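Local coordinates for uncharacterized protein (Tetranychus urticae, PDB 5UK3) that probably catalyses the bicarbonate-dependent breakdown of cyanate to ammonia and carbon dioxide, as a cyanase, at residues N22-S30 with L71-L81; K31-L42 with L63-G72. One frame throughout, in Å; residues are numbered along the deposited sequence.

In the fold
Both contacts lie in the N-terminal, helix-turn-helix-related region of the cyanase chain, with centres about 9 Å apart. Contact 1 joins helix 23-31 to the turn and short helix 78-82 that follow helix 61-70; contact 2 joins the next helix, 35-42, to helix 61-70 itself. They share Leu71 and Gly72, just after the end of helix 61-70. Each is partly buried. Contact 1 has an aromatic centre, the Phe24 ring among aliphatic groups, whereas contact 2 is an aliphatic seam of leucines and a methionine with Arg66 and Lys31 at its exposed rim and Thr70 in the middle. Neither has a hydrogen bond across it. Lys28 of contact 1 and Tyr35 of contact 2 both reach Glu118 of a second subunit.

Contact 1: N22-S30 with L71-L81; sequences NQFIKAKES and LGISHEYANEL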
# COMPACT_ATOMS: atom_id res chain seq x y z
N ASN I 22 -26.07 16.99 0.80
CA ASN I 22 -27.08 15.87 0.97
C ASN I 22 -28.45 16.28 1.54
O ASN I 22 -29.47 15.75 1.09
CB ASN I 22 -26.51 14.68 1.77
CG ASN I 22 -27.08 13.31 1.31
OD1 ASN I 22 -27.02 12.96 0.13
ND2 ASN I 22 -27.64 12.54 2.26
N GLN I 23 -28.49 17.20 2.52
CA GLN I 23 -29.74 17.95 2.80
C GLN I 23 -30.17 18.79 1.58
O GLN I 23 -31.36 18.98 1.33
CB GLN I 23 -29.64 18.88 4.02
N PHE I 24 -29.17 19.30 0.84
CA PHE I 24 -29.40 20.08 -0.37
C PHE I 24 -29.82 19.19 -1.54
O PHE I 24 -30.78 19.52 -2.26
CB PHE I 24 -28.16 20.87 -0.72
CG PHE I 24 -27.75 21.83 0.34
CD1 PHE I 24 -28.33 23.07 0.44
CD2 PHE I 24 -26.78 21.48 1.26
CE1 PHE I 24 -27.97 23.95 1.44
CE2 PHE I 24 -26.40 22.35 2.28
CZ PHE I 24 -27.01 23.59 2.37
N ILE I 25 -29.12 18.08 -1.73
CA ILE I 25 -29.52 17.11 -2.75
C ILE I 25 -30.95 16.59 -2.53
O ILE I 25 -31.74 16.54 -3.49
CB ILE I 25 -28.56 15.91 -2.89
CG1 ILE I 25 -27.16 16.37 -3.35
CG2 ILE I 25 -29.13 14.90 -3.90
CD1 ILE I 25 -26.09 15.29 -3.24
N LYS I 26 -31.29 16.21 -1.30
CA LYS I 26 -32.64 15.71 -1.00
C LYS I 26 -33.67 16.75 -1.39
O LYS I 26 -34.72 16.42 -1.97
CB LYS I 26 -32.80 15.35 0.50
N ALA I 27 -33.38 18.01 -1.06
CA ALA I 27 -34.27 19.14 -1.36
C ALA I 27 -34.45 19.33 -2.86
O ALA I 27 -35.56 19.61 -3.32
CB ALA I 27 -33.74 20.41 -0.73
N LYS I 28 -33.36 19.15 -3.61
CA LYS I 28 -33.40 19.25 -5.07
C LYS I 28 -34.25 18.17 -5.73
O LYS I 28 -35.03 18.46 -6.64
CB LYS I 28 -31.98 19.19 -5.63
CG LYS I 28 -31.92 19.03 -7.13
CD LYS I 28 -30.51 18.75 -7.60
CE LYS I 28 -30.52 18.16 -9.00
NZ LYS I 28 -31.26 16.87 -9.05
N GLU I 29 -34.12 16.93 -5.27
CA GLU I 29 -34.91 15.79 -5.80
C GLU I 29 -36.43 15.98 -5.58
O GLU I 29 -37.20 15.81 -6.52
CB GLU I 29 -34.39 14.43 -5.29
CG GLU I 29 -32.93 14.16 -5.67
CD GLU I 29 -32.38 12.90 -5.04
OE1 GLU I 29 -33.17 12.00 -4.71
OE2 GLU I 29 -31.15 12.78 -4.91
N SER I 30 -36.83 16.43 -4.38
CA SER I 30 -38.23 16.83 -4.07
C SER I 30 -38.87 17.78 -5.08
O SER I 30 -40.00 17.54 -5.52
CB SER I 30 -38.32 17.52 -2.70
OG SER I 30 -38.18 16.58 -1.65
N LEU I 71 -34.07 25.93 -3.95
CA LEU I 71 -34.50 24.71 -3.29
C LEU I 71 -35.58 25.06 -2.26
O LEU I 71 -35.94 26.24 -2.03
CB LEU I 71 -33.32 24.09 -2.60
CG LEU I 71 -32.11 23.77 -3.51
CD1 LEU I 71 -30.88 23.38 -2.71
CD2 LEU I 71 -32.43 22.68 -4.50
N GLY I 72 -36.16 24.06 -1.64
CA GLY I 72 -37.20 24.35 -0.61
C GLY I 72 -36.73 25.09 0.62
O GLY I 72 -37.54 25.68 1.31
N ILE I 73 -35.43 25.07 0.87
CA ILE I 73 -34.89 25.19 2.23
C ILE I 73 -34.71 26.59 2.82
O ILE I 73 -34.79 27.59 2.11
CB ILE I 73 -33.53 24.47 2.38
CG1 ILE I 73 -32.51 25.06 1.46
CG2 ILE I 73 -33.66 22.98 2.09
CD1 ILE I 73 -31.14 24.52 1.73
N SER I 74 -34.54 26.62 4.13
CA SER I 74 -34.40 27.85 4.88
C SER I 74 -33.08 28.55 4.67
O SER I 74 -32.06 27.92 4.45
CB SER I 74 -34.63 27.59 6.36
OG SER I 74 -34.62 28.80 7.09
N HIS I 75 -33.10 29.87 4.78
CA HIS I 75 -31.91 30.68 4.60
C HIS I 75 -30.90 30.37 5.69
O HIS I 75 -29.73 30.68 5.57
CB HIS I 75 -32.25 32.17 4.56
CG HIS I 75 -32.95 32.66 5.78
ND1 HIS I 75 -34.32 32.61 5.92
CD2 HIS I 75 -32.48 33.23 6.91
CE1 HIS I 75 -34.66 33.12 7.09
NE2 HIS I 75 -33.57 33.51 7.71
N GLU I 76 -31.37 29.77 6.77
CA GLU I 76 -30.49 29.44 7.88
C GLU I 76 -29.38 28.50 7.42
O GLU I 76 -28.25 28.65 7.85
CB GLU I 76 -31.29 28.87 9.04
CG GLU I 76 -32.26 29.89 9.60
CD GLU I 76 -31.57 31.17 10.03
OE1 GLU I 76 -32.26 32.20 10.19
OE2 GLU I 76 -30.34 31.16 10.21
N TYR I 77 -29.70 27.55 6.55
CA TYR I 77 -28.65 26.63 5.98
C TYR I 77 -27.62 27.24 5.05
O TYR I 77 -26.64 26.59 4.70
CB TYR I 77 -29.28 25.40 5.28
CG TYR I 77 -30.20 24.71 6.28
CD1 TYR I 77 -29.69 24.24 7.52
CD2 TYR I 77 -31.58 24.66 6.09
CE1 TYR I 77 -30.51 23.70 8.50
CE2 TYR I 77 -32.40 24.10 7.05
CZ TYR I 77 -31.86 23.62 8.25
OH TYR I 77 -32.67 23.04 9.21
N ALA I 78 -27.82 28.49 4.65
CA ALA I 78 -26.88 29.17 3.76
C ALA I 78 -25.44 29.18 4.27
O ALA I 78 -24.52 29.09 3.48
CB ALA I 78 -27.35 30.58 3.48
N ASN I 79 -25.24 29.25 5.58
CA ASN I 79 -23.90 29.15 6.18
C ASN I 79 -23.03 27.98 5.71
O ASN I 79 -21.83 28.16 5.53
CB ASN I 79 -23.97 29.09 7.72
CG ASN I 79 -23.62 30.42 8.37
OD1 ASN I 79 -22.98 31.29 7.77
ND2 ASN I 79 -24.02 30.58 9.64
N GLU I 80 -23.62 26.79 5.60
CA GLU I 80 -22.86 25.58 5.25
C GLU I 80 -22.26 25.66 3.85
O GLU I 80 -21.16 25.14 3.62
CB GLU I 80 -23.74 24.34 5.34
CG GLU I 80 -24.15 23.93 6.75
CD GLU I 80 -25.33 22.96 6.73
OE1 GLU I 80 -26.34 23.22 7.41
OE2 GLU I 80 -25.25 21.95 5.98
N LEU I 81 -22.97 26.31 2.94
CA LEU I 81 -22.49 26.54 1.59
C LEU I 81 -21.36 27.55 1.49
O LEU I 81 -20.68 27.61 0.48
CB LEU I 81 -23.64 27.00 0.72
CG LEU I 81 -24.83 26.04 0.57
CD1 LEU I 81 -25.93 26.72 -0.25
CD2 LEU I 81 -24.45 24.73 -0.07
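Phe24 lays one face of its ring against Leu81, which meets it head-on from the other side of the contact, CD2 standing 3.8 Å from the ring centroid, 15° off the ring normal, in a CH-pi contact. With CG beside the backbone N (chi1 -60°), the ring reaches residues 71-81 with its far end. There Tyr77 O lies in the ring plane, 3.8 Å from Phe24 CZ, and Leu71 CD1 sits near the same plane, 4.1 Å from Phe24 CD1. Ile73 crosses the ring at about a right angle and sets its CD1 beside the CD1-CE1 bond, while the Glu80 carboxylate, its plane turned 68° from the ring, approaches CE2. An alanine in place of Phe24 would probably open a gap between Leu81 and Ile73 and leave both without their shared apolar partner. One turn along the helix, Ala27 CB meets Ile73 CG2 at 3.8 Å and also faces Leu71 CB. Leu71 then reaches past it, CD2 lying 3.6 Å from Lys28 CA. Lys28 sends its amine away, to a salt bridge with Glu118 of the second subunit and a cation-pi contact with Tyr35. The contact thus joins helix 23-31 to the turn and short helix 78-82 of the helix-turn-helix-related region, with Leu53 and Val52 of helix 46-53 packing on Phe24 and Leu81 respectively.

Contact 2: K31-L42 with L63-G72; sequences KGLTYQQMAQLL and LAHRICDTLG
The Arg66 guanidinium carries Leu42 CD2 over one face, the methyl standing 3.6 Å above the plane and offset toward the rim. Leu41 O comes obliquely to NH1, at a poor angle for a hydrogen bond. The Leu42 and Arg66 side chains run alongside in opposing senses, and the same CD2 also rests on the base of the arginine, 3.7 Å from Arg66 CB. The other leucine branch turns inward, with Leu42 CD1 lying 3.9 Å from Ile67 CG1. Next along the seam is Thr70, whose hydroxyl is turned back to its own helix: OG1 donates to Arg66 O at 2.7 Å. That carbonyl is gripped twice, since Thr70 N reaches it from the opposite face. This rotation, with CG2 anti to the backbone N, presents the threonine methyl to Leu33 CD1, 4.1 Å away. Deeper in, Met38 bends at its last torsion (chi3 68°) and brings CE to 3.8 Å from Leu71 CD2. The poorly ordered Lys31 runs alongside Gly72 at the exposed end. At the start of helix 35-42, N-cap Thr34 and Gln37 form a capping box, Thr34 OG1 accepting from Gln37 N at 3.1 Å and Gln37 OE1 from Thr34 N. Within the helix-turn-helix-related region the contact packs segment 35-42 against 63-70, at 132° with axes 11.0 Å apart. Leu49 and Trp48 of helix 46-53 touch Met38 and Leu63, Lys28 of helix 23-31 touches Met38, and Tyr35 N bonds Glu118 of the second subunit.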
# COMPACT_ATOMS: atom_id res chain seq x y z
N LYS I 31 -38.15 18.84 -5.42
CA LYS I 31 -38.64 19.85 -6.36
C LYS I 31 -38.63 19.40 -7.83
O LYS I 31 -39.23 20.07 -8.68
CB LYS I 31 -37.81 21.14 -6.23
CG LYS I 31 -37.87 21.81 -4.86
CD LYS I 31 -39.21 22.51 -4.69
CE LYS I 31 -39.39 23.20 -3.34
NZ LYS I 31 -39.36 24.69 -3.49
N GLY I 32 -37.93 18.31 -8.14
CA GLY I 32 -37.78 17.84 -9.53
C GLY I 32 -36.86 18.71 -10.37
O GLY I 32 -37.02 18.79 -11.58
N LEU I 33 -35.91 19.39 -9.71
CA LEU I 33 -34.93 20.26 -10.37
C LEU I 33 -33.73 19.49 -10.89
O LEU I 33 -33.20 18.60 -10.20
CB LEU I 33 -34.42 21.30 -9.39
CG LEU I 33 -35.32 22.52 -9.18
CD1 LEU I 33 -34.88 23.28 -7.94
CD2 LEU I 33 -35.29 23.44 -10.40
N THR I 34 -33.29 19.81 -12.11
CA THR I 34 -32.06 19.25 -12.62
C THR I 34 -30.92 20.22 -12.29
O THR I 34 -31.15 21.38 -12.03
CB THR I 34 -32.10 19.02 -14.13
OG1 THR I 34 -32.33 20.26 -14.79
CG2 THR I 34 -33.17 18.02 -14.49
N TYR I 35 -29.68 19.70 -12.25
CA TYR I 35 -28.50 20.52 -12.00
C TYR I 35 -28.42 21.58 -13.10
O TYR I 35 -28.14 22.73 -12.80
CB TYR I 35 -27.24 19.68 -11.92
CG TYR I 35 -27.12 18.73 -10.76
CD1 TYR I 35 -26.86 19.21 -9.44
CD2 TYR I 35 -27.25 17.36 -10.95
CE1 TYR I 35 -26.75 18.35 -8.34
CE2 TYR I 35 -27.11 16.49 -9.88
CZ TYR I 35 -26.85 17.00 -8.55
OH TYR I 35 -26.69 16.05 -7.53
N GLN I 36 -28.67 21.19 -14.35
CA GLN I 36 -28.79 22.15 -15.47
C GLN I 36 -29.72 23.32 -15.19
O GLN I 36 -29.34 24.48 -15.31
CB GLN I 36 -29.32 21.41 -16.69
CG GLN I 36 -29.50 22.22 -17.98
CD GLN I 36 -28.18 22.66 -18.55
OE1 GLN I 36 -27.56 21.91 -19.32
NE2 GLN I 36 -27.70 23.82 -18.12
N GLN I 37 -30.95 23.00 -14.79
CA GLN I 37 -31.94 24.02 -14.46
C GLN I 37 -31.43 24.97 -13.39
O GLN I 37 -31.55 26.19 -13.53
CB GLN I 37 -33.27 23.40 -14.01
CG GLN I 37 -34.11 22.84 -15.17
CD GLN I 37 -35.17 21.83 -14.74
OE1 GLN I 37 -35.39 21.57 -13.54
NE2 GLN I 37 -35.83 21.23 -15.73
N MET I 38 -30.91 24.43 -12.29
CA MET I 38 -30.45 25.27 -11.18
C MET I 38 -29.39 26.26 -11.66
O MET I 38 -29.33 27.37 -11.21
CB MET I 38 -29.91 24.40 -10.04
CG MET I 38 -30.99 23.69 -9.26
SD MET I 38 -30.29 22.86 -7.83
CE MET I 38 -29.78 24.24 -6.77
N ALA I 39 -28.48 25.76 -12.47
CA ALA I 39 -27.36 26.54 -12.95
C ALA I 39 -27.82 27.67 -13.83
O ALA I 39 -27.32 28.77 -13.74
CB ALA I 39 -26.41 25.64 -13.71
N GLN I 40 -28.80 27.40 -14.68
CA GLN I 40 -29.29 28.43 -15.55
C GLN I 40 -30.05 29.48 -14.79
O GLN I 40 -29.98 30.64 -15.16
CB GLN I 40 -30.15 27.80 -16.60
CG GLN I 40 -30.34 28.56 -17.88
CD GLN I 40 -30.68 27.56 -18.99
OE1 GLN I 40 -30.61 26.30 -18.80
NE2 GLN I 40 -31.09 28.09 -20.15
N LEU I 41 -30.79 29.10 -13.77
CA LEU I 41 -31.53 30.08 -12.99
C LEU I 41 -30.60 31.00 -12.23
O LEU I 41 -30.84 32.19 -12.12
CB LEU I 41 -32.49 29.40 -12.03
CG LEU I 41 -33.61 28.62 -12.71
CD1 LEU I 41 -34.42 27.86 -11.67
CD2 LEU I 41 -34.50 29.57 -13.49
N LEU I 42 -29.52 30.43 -11.71
CA LEU I 42 -28.55 31.17 -10.94
C LEU I 42 -27.42 31.83 -11.73
O LEU I 42 -26.64 32.57 -11.15
CB LEU I 42 -27.96 30.25 -9.87
CG LEU I 42 -29.01 29.75 -8.85
CD1 LEU I 42 -28.57 28.53 -8.10
CD2 LEU I 42 -29.33 30.82 -7.85
N LEU I 63 -25.04 34.28 -3.06
CA LEU I 63 -25.43 33.11 -3.83
C LEU I 63 -26.02 32.03 -2.94
O LEU I 63 -26.97 31.32 -3.32
CB LEU I 63 -24.26 32.54 -4.63
CG LEU I 63 -24.67 31.52 -5.72
CD1 LEU I 63 -25.26 32.24 -6.89
CD2 LEU I 63 -23.51 30.65 -6.15
N ALA I 64 -25.43 31.83 -1.78
CA ALA I 64 -25.94 30.82 -0.85
C ALA I 64 -27.42 31.05 -0.54
O ALA I 64 -28.19 30.07 -0.53
CB ALA I 64 -25.11 30.81 0.42
N HIS I 65 -27.81 32.30 -0.26
CA HIS I 65 -29.23 32.61 0.01
C HIS I 65 -30.10 32.25 -1.19
O HIS I 65 -31.12 31.61 -1.06
CB HIS I 65 -29.46 34.08 0.38
CG HIS I 65 -29.04 34.45 1.77
ND1 HIS I 65 -29.42 33.73 2.88
CD2 HIS I 65 -28.34 35.52 2.23
CE1 HIS I 65 -28.92 34.30 3.97
NE2 HIS I 65 -28.26 35.38 3.60
N ARG I 66 -29.64 32.62 -2.35
CA ARG I 66 -30.35 32.29 -3.59
C ARG I 66 -30.48 30.79 -3.87
O ARG I 66 -31.52 30.36 -4.35
CB ARG I 66 -29.65 32.95 -4.79
CG ARG I 66 -30.22 34.27 -5.15
CD ARG I 66 -29.63 34.72 -6.38
NE ARG I 66 -30.37 34.37 -7.56
CZ ARG I 66 -29.91 34.61 -8.77
NH1 ARG I 66 -30.62 34.24 -9.82
NH2 ARG I 66 -28.75 35.27 -8.94
N ILE I 67 -29.43 30.02 -3.59
CA ILE I 67 -29.53 28.56 -3.68
C ILE I 67 -30.64 28.06 -2.76
O ILE I 67 -31.46 27.25 -3.14
CB ILE I 67 -28.16 27.88 -3.36
CG1 ILE I 67 -27.20 28.09 -4.50
CG2 ILE I 67 -28.32 26.38 -3.13
CD1 ILE I 67 -25.74 27.88 -4.15
N CYS I 68 -30.64 28.54 -1.53
CA CYS I 68 -31.65 28.13 -0.59
C CYS I 68 -33.08 28.37 -1.08
O CYS I 68 -33.97 27.59 -0.84
CB CYS I 68 -31.39 28.79 0.77
SG CYS I 68 -29.86 28.21 1.56
N ASP I 69 -33.33 29.51 -1.67
CA ASP I 69 -34.65 29.80 -2.20
C ASP I 69 -35.03 28.94 -3.36
O ASP I 69 -36.21 28.68 -3.56
CB ASP I 69 -34.54 31.24 -2.77
CG ASP I 69 -34.70 32.33 -1.74
OD1 ASP I 69 -34.80 31.95 -0.54
OD2 ASP I 69 -34.63 33.56 -2.13
N THR I 70 -34.06 28.67 -4.21
CA THR I 70 -34.27 27.87 -5.38
C THR I 70 -34.72 26.47 -4.97
O THR I 70 -35.68 25.93 -5.55
CB THR I 70 -33.00 27.80 -6.19
OG1 THR I 70 -32.59 29.14 -6.52
CG2 THR I 70 -33.20 27.00 -7.46
N LEU I 71 -34.07 25.93 -3.95
CA LEU I 71 -34.50 24.71 -3.29
C LEU I 71 -35.58 25.06 -2.26
O LEU I 71 -35.94 26.24 -2.03
CB LEU I 71 -33.32 24.09 -2.60
CG LEU I 71 -32.11 23.77 -3.51
CD1 LEU I 71 -30.88 23.38 -2.71
CD2 LEU I 71 -32.43 22.68 -4.50
N GLY I 72 -36.16 24.06 -1.64
CA GLY I 72 -37.20 24.35 -0.61
C GLY I 72 -36.73 25.09 0.62
O GLY I 72 -37.54 25.68 1.31